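Local atomic coordinates of NADH oxidase (Thermus thermophilus, PDB entry 6RVB), a protein that probably reduces coenzyme A disulfide with NADH, as a dimeric FAD enzyme of the pyridine nucleotide-disulfide oxidoreductase family. Residues P186-L200 / A331-E344. Sequence-based numbering, arbitrary orientation.
Sequences PHWDPEVGALLKEEL and AFDLAVATTGLSLE
The W188 indole is sandwiched between T338 and S342. T338 CG2 lies over the middle of the indole, above the CD2-CE2 bond, 3.6 Å from the centroid of the six-membered ring, while S342 CB covers the opposite face, displaced from the indole centre but above the six-membered ring; both are CH-pi contacts. With CG anti to the backbone N (chi1 -165°), the ring swings toward strand 334-340, and its NE1 hydrogen-bonds E376 OE1. Replacing this indole by an alanine is likely to open a gap between T338 and S342 and leave E376 without its donor. The D189 carboxylate accepts two hydrogen bonds from the first turn of helix 343-348, L343 N to OD2 (2.8 Å) and E344 N to OD1 (3.1 Å), both syn. Residues 190-200, a helix of the NAD-binding Rossmann-type domain, pack nearly antiparallel (160°) on strand 334-340 of the dimerisation domain's antiparallel sheet. Midway, V192 CG1 and V336 CG1 meet tip to tip; further along, toward the turn, L196 CD2 lies against A331 CB (3.9 Å). The E199 chain, bent at chi2 (-101°), lets OE1 accept a 3.0 Å hydrogen bond from D333 N in the type II' turn A331-L334, from above the carboxylate plane. L200 CD2 abuts the edge of the F332 ring, stacked with H203.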
loop_
_atom_site.group_PDB
_atom_site.type_symbol
_atom_site.label_atom_id
_atom_site.label_comp_id
_atom_site.label_asym_id
_atom_site.label_seq_id
_atom_site.Cartn_x
_atom_site.Cartn_y
_atom_site.Cartn_z
ATOM N N PRO A 186 1.032 19.637 -13.991
ATOM C CA PRO A 186 2.089 20.648 -13.956
ATOM C C PRO A 186 2.535 20.899 -12.567
ATOM O O PRO A 186 3.597 21.365 -12.366
ATOM C CB PRO A 186 1.365 21.909 -14.331
ATOM C CG PRO A 186 0.114 21.500 -14.770
ATOM C CD PRO A 186 -0.259 20.280 -14.179
ATOM N N HIS A 187 1.715 20.592 -11.593
ATOM C CA HIS A 187 2.045 20.949 -10.241
ATOM C C HIS A 187 2.945 19.912 -9.642
ATOM O O HIS A 187 3.303 20.065 -8.517
ATOM C CB HIS A 187 0.776 21.130 -9.422
ATOM C CG HIS A 187 -0.003 22.375 -9.793
ATOM N ND1 HIS A 187 -1.381 22.498 -9.676
ATOM C CD2 HIS A 187 0.432 23.567 -10.283
ATOM C CE1 HIS A 187 -1.749 23.710 -10.066
ATOM N NE2 HIS A 187 -0.668 24.366 -10.464
ATOM N N TRP A 188 3.308 18.855 -10.380
ATOM C CA TRP A 188 4.271 17.876 -9.900
ATOM C C TRP A 188 5.429 17.733 -10.863
ATOM O O TRP A 188 5.261 17.888 -12.090
ATOM C CB TRP A 188 3.631 16.519 -9.659
ATOM C CG TRP A 188 4.462 15.645 -8.867
ATOM C CD1 TRP A 188 5.221 14.657 -9.292
ATOM C CD2 TRP A 188 4.594 15.655 -7.455
ATOM N NE1 TRP A 188 5.872 14.028 -8.259
ATOM C CE2 TRP A 188 5.499 14.643 -7.107
ATOM C CE3 TRP A 188 4.054 16.434 -6.440
ATOM C CZ2 TRP A 188 5.883 14.414 -5.800
ATOM C CZ3 TRP A 188 4.451 16.208 -5.158
ATOM C CH2 TRP A 188 5.357 15.220 -4.851
ATOM N N ASP A 189 6.577 17.346 -10.320
ATOM C CA ASP A 189 7.746 16.977 -11.122
ATOM C C ASP A 189 7.447 16.271 -12.447
ATOM O O ASP A 189 6.407 15.597 -12.584
ATOM C CB ASP A 189 8.637 16.150 -10.267
ATOM C CG ASP A 189 9.390 16.966 -9.293
ATOM O OD1 ASP A 189 9.614 18.180 -9.529
ATOM O OD2 ASP A 189 9.789 16.342 -8.312
ATOM N N PRO A 190 8.286 16.504 -13.477
ATOM C CA PRO A 190 7.693 16.280 -14.821
ATOM C C PRO A 190 7.744 14.860 -15.368
ATOM O O PRO A 190 7.136 14.715 -16.417
ATOM C CB PRO A 190 8.451 17.268 -15.706
ATOM C CG PRO A 190 9.657 17.377 -15.109
ATOM C CD PRO A 190 9.429 17.394 -13.596
ATOM N N GLU A 191 8.396 13.916 -14.662
ATOM C CA GLU A 191 8.422 12.485 -15.000
ATOM C C GLU A 191 6.967 11.932 -14.929
ATOM O O GLU A 191 6.542 11.091 -15.744
ATOM C CB GLU A 191 9.298 11.665 -14.044
ATOM C CG GLU A 191 10.764 11.809 -14.069
ATOM C CD GLU A 191 11.422 13.049 -13.337
ATOM O OE1 GLU A 191 10.757 14.144 -13.153
ATOM O OE2 GLU A 191 12.657 12.879 -12.989
ATOM N N VAL A 192 6.228 12.381 -13.917
ATOM C CA VAL A 192 4.871 11.925 -13.756
ATOM C C VAL A 192 4.049 12.512 -14.871
ATOM O O VAL A 192 3.367 11.793 -15.543
ATOM C CB VAL A 192 4.286 12.240 -12.363
ATOM C CG1 VAL A 192 2.750 12.046 -12.359
ATOM C CG2 VAL A 192 4.969 11.389 -11.388
ATOM N N GLY A 193 4.093 13.827 -15.060
ATOM C CA GLY A 193 3.415 14.472 -16.185
ATOM C C GLY A 193 3.640 13.719 -17.510
ATOM O O GLY A 193 2.701 13.583 -18.308
ATOM N N ALA A 194 4.867 13.236 -17.752
ATOM C CA ALA A 194 5.144 12.482 -18.942
ATOM C C ALA A 194 4.358 11.172 -19.069
ATOM O O ALA A 194 3.845 10.845 -20.161
ATOM C CB ALA A 194 6.511 12.166 -18.976
ATOM N N LEU A 195 4.366 10.386 -17.984
ATOM C CA LEU A 195 3.747 9.081 -17.966
ATOM C C LEU A 195 2.249 9.300 -18.236
ATOM O O LEU A 195 1.558 8.428 -18.812
ATOM C CB LEU A 195 3.950 8.385 -16.613
ATOM C CG LEU A 195 5.300 7.753 -16.284
ATOM C CD1 LEU A 195 5.324 7.206 -14.920
ATOM C CD2 LEU A 195 5.556 6.584 -17.119
ATOM N N LEU A 196 1.748 10.474 -17.833
ATOM C CA LEU A 196 0.367 10.761 -17.951
ATOM C C LEU A 196 0.018 11.142 -19.352
ATOM O O LEU A 196 -0.994 10.695 -19.817
ATOM C CB LEU A 196 0.018 11.860 -17.004
ATOM C CG LEU A 196 -0.472 11.300 -15.700
ATOM C CD1 LEU A 196 -0.330 12.355 -14.687
ATOM C CD2 LEU A 196 -1.831 10.767 -15.760
ATOM N N LYS A 197 0.823 11.986 -20.013
ATOM C CA LYS A 197 0.623 12.324 -21.444
ATOM C C LYS A 197 0.642 11.066 -22.291
ATOM O O LYS A 197 -0.170 10.937 -23.153
ATOM C CB LYS A 197 1.679 13.286 -21.983
ATOM C CG LYS A 197 1.444 13.845 -23.385
ATOM C CD LYS A 197 2.410 15.034 -23.547
ATOM C CE LYS A 197 2.295 15.865 -24.811
ATOM N NZ LYS A 197 2.878 15.153 -25.961
ATOM N N GLU A 198 1.542 10.131 -22.012
ATOM C CA GLU A 198 1.612 8.941 -22.793
ATOM C C GLU A 198 0.326 8.159 -22.593
ATOM O O GLU A 198 -0.251 7.759 -23.529
ATOM C CB GLU A 198 2.865 8.165 -22.481
ATOM C CG GLU A 198 3.226 7.169 -23.479
ATOM C CD GLU A 198 4.516 6.439 -23.151
ATOM O OE1 GLU A 198 5.166 6.790 -22.127
ATOM O OE2 GLU A 198 4.874 5.509 -23.929
ATOM N N GLU A 199 -0.175 7.985 -21.383
ATOM C CA GLU A 199 -1.397 7.252 -21.243
ATOM C C GLU A 199 -2.565 7.943 -21.842
ATOM O O GLU A 199 -3.448 7.278 -22.356
ATOM C CB GLU A 199 -1.720 6.885 -19.826
ATOM C CG GLU A 199 -1.400 5.436 -19.604
ATOM C CD GLU A 199 -2.628 4.559 -19.648
ATOM O OE1 GLU A 199 -3.657 5.093 -19.192
ATOM O OE2 GLU A 199 -2.543 3.374 -20.127
ATOM N N LEU A 200 -2.623 9.259 -21.792
ATOM C CA LEU A 200 -3.803 9.900 -22.303
ATOM C C LEU A 200 -3.822 9.692 -23.788
ATOM O O LEU A 200 -4.886 9.486 -24.364
ATOM C CB LEU A 200 -3.808 11.360 -21.964
ATOM C CG LEU A 200 -4.019 11.787 -20.534
ATOM C CD1 LEU A 200 -3.598 13.202 -20.273
ATOM C CD2 LEU A 200 -5.401 11.670 -20.388
ATOM N N ALA A 331 -6.310 7.777 -13.613
ATOM C CA ALA A 331 -6.460 8.327 -14.954
ATOM C C ALA A 331 -6.266 7.186 -15.947
ATOM O O ALA A 331 -5.130 6.689 -16.064
ATOM C CB ALA A 331 -5.471 9.418 -15.172
ATOM N N PHE A 332 -7.351 6.710 -16.572
ATOM C CA PHE A 332 -7.286 5.483 -17.342
ATOM C C PHE A 332 -6.616 4.315 -16.596
ATOM O O PHE A 332 -7.116 3.839 -15.560
ATOM C CB PHE A 332 -6.645 5.725 -18.695
ATOM C CG PHE A 332 -7.364 6.762 -19.519
ATOM C CD1 PHE A 332 -8.398 6.419 -20.309
ATOM C CD2 PHE A 332 -7.025 8.110 -19.430
ATOM C CE1 PHE A 332 -9.097 7.365 -20.964
ATOM C CE2 PHE A 332 -7.707 9.083 -20.110
ATOM C CZ PHE A 332 -8.736 8.729 -20.866
ATOM N N ASP A 333 -5.488 3.850 -17.098
ATOM C CA ASP A 333 -4.878 2.667 -16.531
ATOM C C ASP A 333 -3.735 3.029 -15.590
ATOM O O ASP A 333 -2.903 2.167 -15.249
ATOM C CB ASP A 333 -4.354 1.718 -17.635
ATOM C CG ASP A 333 -5.484 1.199 -18.608
ATOM O OD1 ASP A 333 -6.670 0.927 -18.184
ATOM O OD2 ASP A 333 -5.168 1.075 -19.843
ATOM N N LEU A 334 -3.655 4.290 -15.152
ATOM C CA LEU A 334 -2.641 4.665 -14.190
ATOM C C LEU A 334 -3.300 5.072 -12.931
ATOM O O LEU A 334 -4.305 5.779 -12.985
ATOM C CB LEU A 334 -1.847 5.823 -14.730
ATOM C CG LEU A 334 -0.875 5.497 -15.831
ATOM C CD1 LEU A 334 -0.088 6.676 -16.080
ATOM C CD2 LEU A 334 -0.020 4.331 -15.376
ATOM N N ALA A 335 -2.757 4.617 -11.798
ATOM C CA ALA A 335 -3.050 5.195 -10.451
ATOM C C ALA A 335 -1.882 6.100 -10.051
ATOM O O ALA A 335 -0.740 5.610 -10.006
ATOM C CB ALA A 335 -3.202 4.092 -9.448
ATOM N N VAL A 336 -2.112 7.400 -9.863
ATOM C CA VAL A 336 -0.993 8.332 -9.634
ATOM C C VAL A 336 -1.030 8.910 -8.222
ATOM O O VAL A 336 -2.008 9.621 -7.877
ATOM C CB VAL A 336 -1.032 9.503 -10.607
ATOM C CG1 VAL A 336 0.006 10.509 -10.274
ATOM C CG2 VAL A 336 -0.783 9.025 -11.997
ATOM N N ALA A 337 -0.011 8.637 -7.407
ATOM C CA ALA A 337 -0.087 9.173 -6.085
ATOM C C ALA A 337 1.103 10.037 -5.677
ATOM O O ALA A 337 2.232 9.682 -5.909
ATOM C CB ALA A 337 -0.340 8.130 -5.124
ATOM N N THR A 338 0.859 11.173 -5.056
ATOM C CA THR A 338 1.925 12.044 -4.619
ATOM C C THR A 338 1.687 12.361 -3.163
ATOM O O THR A 338 0.597 12.131 -2.654
ATOM C CB THR A 338 1.970 13.395 -5.443
ATOM O OG1 THR A 338 0.694 14.111 -5.468
ATOM C CG2 THR A 338 2.382 13.076 -6.821
ATOM N N THR A 339 2.698 12.926 -2.511
ATOM C CA THR A 339 2.683 13.232 -1.108
ATOM C C THR A 339 3.899 14.118 -0.835
ATOM O O THR A 339 4.976 13.943 -1.458
ATOM C CB THR A 339 2.761 11.934 -0.266
ATOM O OG1 THR A 339 2.365 12.255 1.038
ATOM C CG2 THR A 339 4.212 11.278 -0.190
ATOM N N GLY A 340 3.784 15.041 0.115
ATOM C CA GLY A 340 4.927 15.870 0.396
ATOM C C GLY A 340 5.114 16.926 -0.667
ATOM O O GLY A 340 4.174 17.231 -1.366
ATOM N N LEU A 341 6.325 17.474 -0.765
ATOM C CA LEU A 341 6.752 18.390 -1.851
ATOM C C LEU A 341 7.388 17.670 -3.053
ATOM O O LEU A 341 8.094 16.661 -2.935
ATOM C CB LEU A 341 7.796 19.384 -1.299
ATOM C CG LEU A 341 7.707 19.991 0.114
ATOM C CD1 LEU A 341 8.813 20.900 0.526
ATOM C CD2 LEU A 341 6.434 20.819 0.192
ATOM N N SER A 342 7.199 18.234 -4.215
ATOM C CA SER A 342 7.957 17.818 -5.362
ATOM C C SER A 342 9.313 18.491 -5.328
ATOM O O SER A 342 9.455 19.498 -4.691
ATOM C CB SER A 342 7.300 18.371 -6.576
ATOM O OG SER A 342 7.489 19.781 -6.608
ATOM N N LEU A 343 10.296 17.974 -6.067
ATOM C CA LEU A 343 11.565 18.638 -6.181
ATOM C C LEU A 343 11.411 20.078 -6.584
ATOM O O LEU A 343 12.107 20.903 -6.024
ATOM C CB LEU A 343 12.481 17.954 -7.168
ATOM C CG LEU A 343 13.877 18.545 -7.316
ATOM C CD1 LEU A 343 14.666 18.595 -5.984
ATOM C CD2 LEU A 343 14.442 17.584 -8.251
ATOM N N GLU A 344 10.504 20.403 -7.519
ATOM C CA GLU A 344 10.381 21.802 -7.921
ATOM C C GLU A 344 10.098 22.624 -6.708
ATOM O O GLU A 344 10.893 23.525 -6.380
ATOM C CB GLU A 344 9.379 22.079 -9.034
ATOM C CG GLU A 344 10.039 21.816 -10.413
ATOM C CD GLU A 344 9.088 21.856 -11.603
ATOM O OE1 GLU A 344 7.888 22.197 -11.382
ATOM O OE2 GLU A 344 9.552 21.550 -12.750
#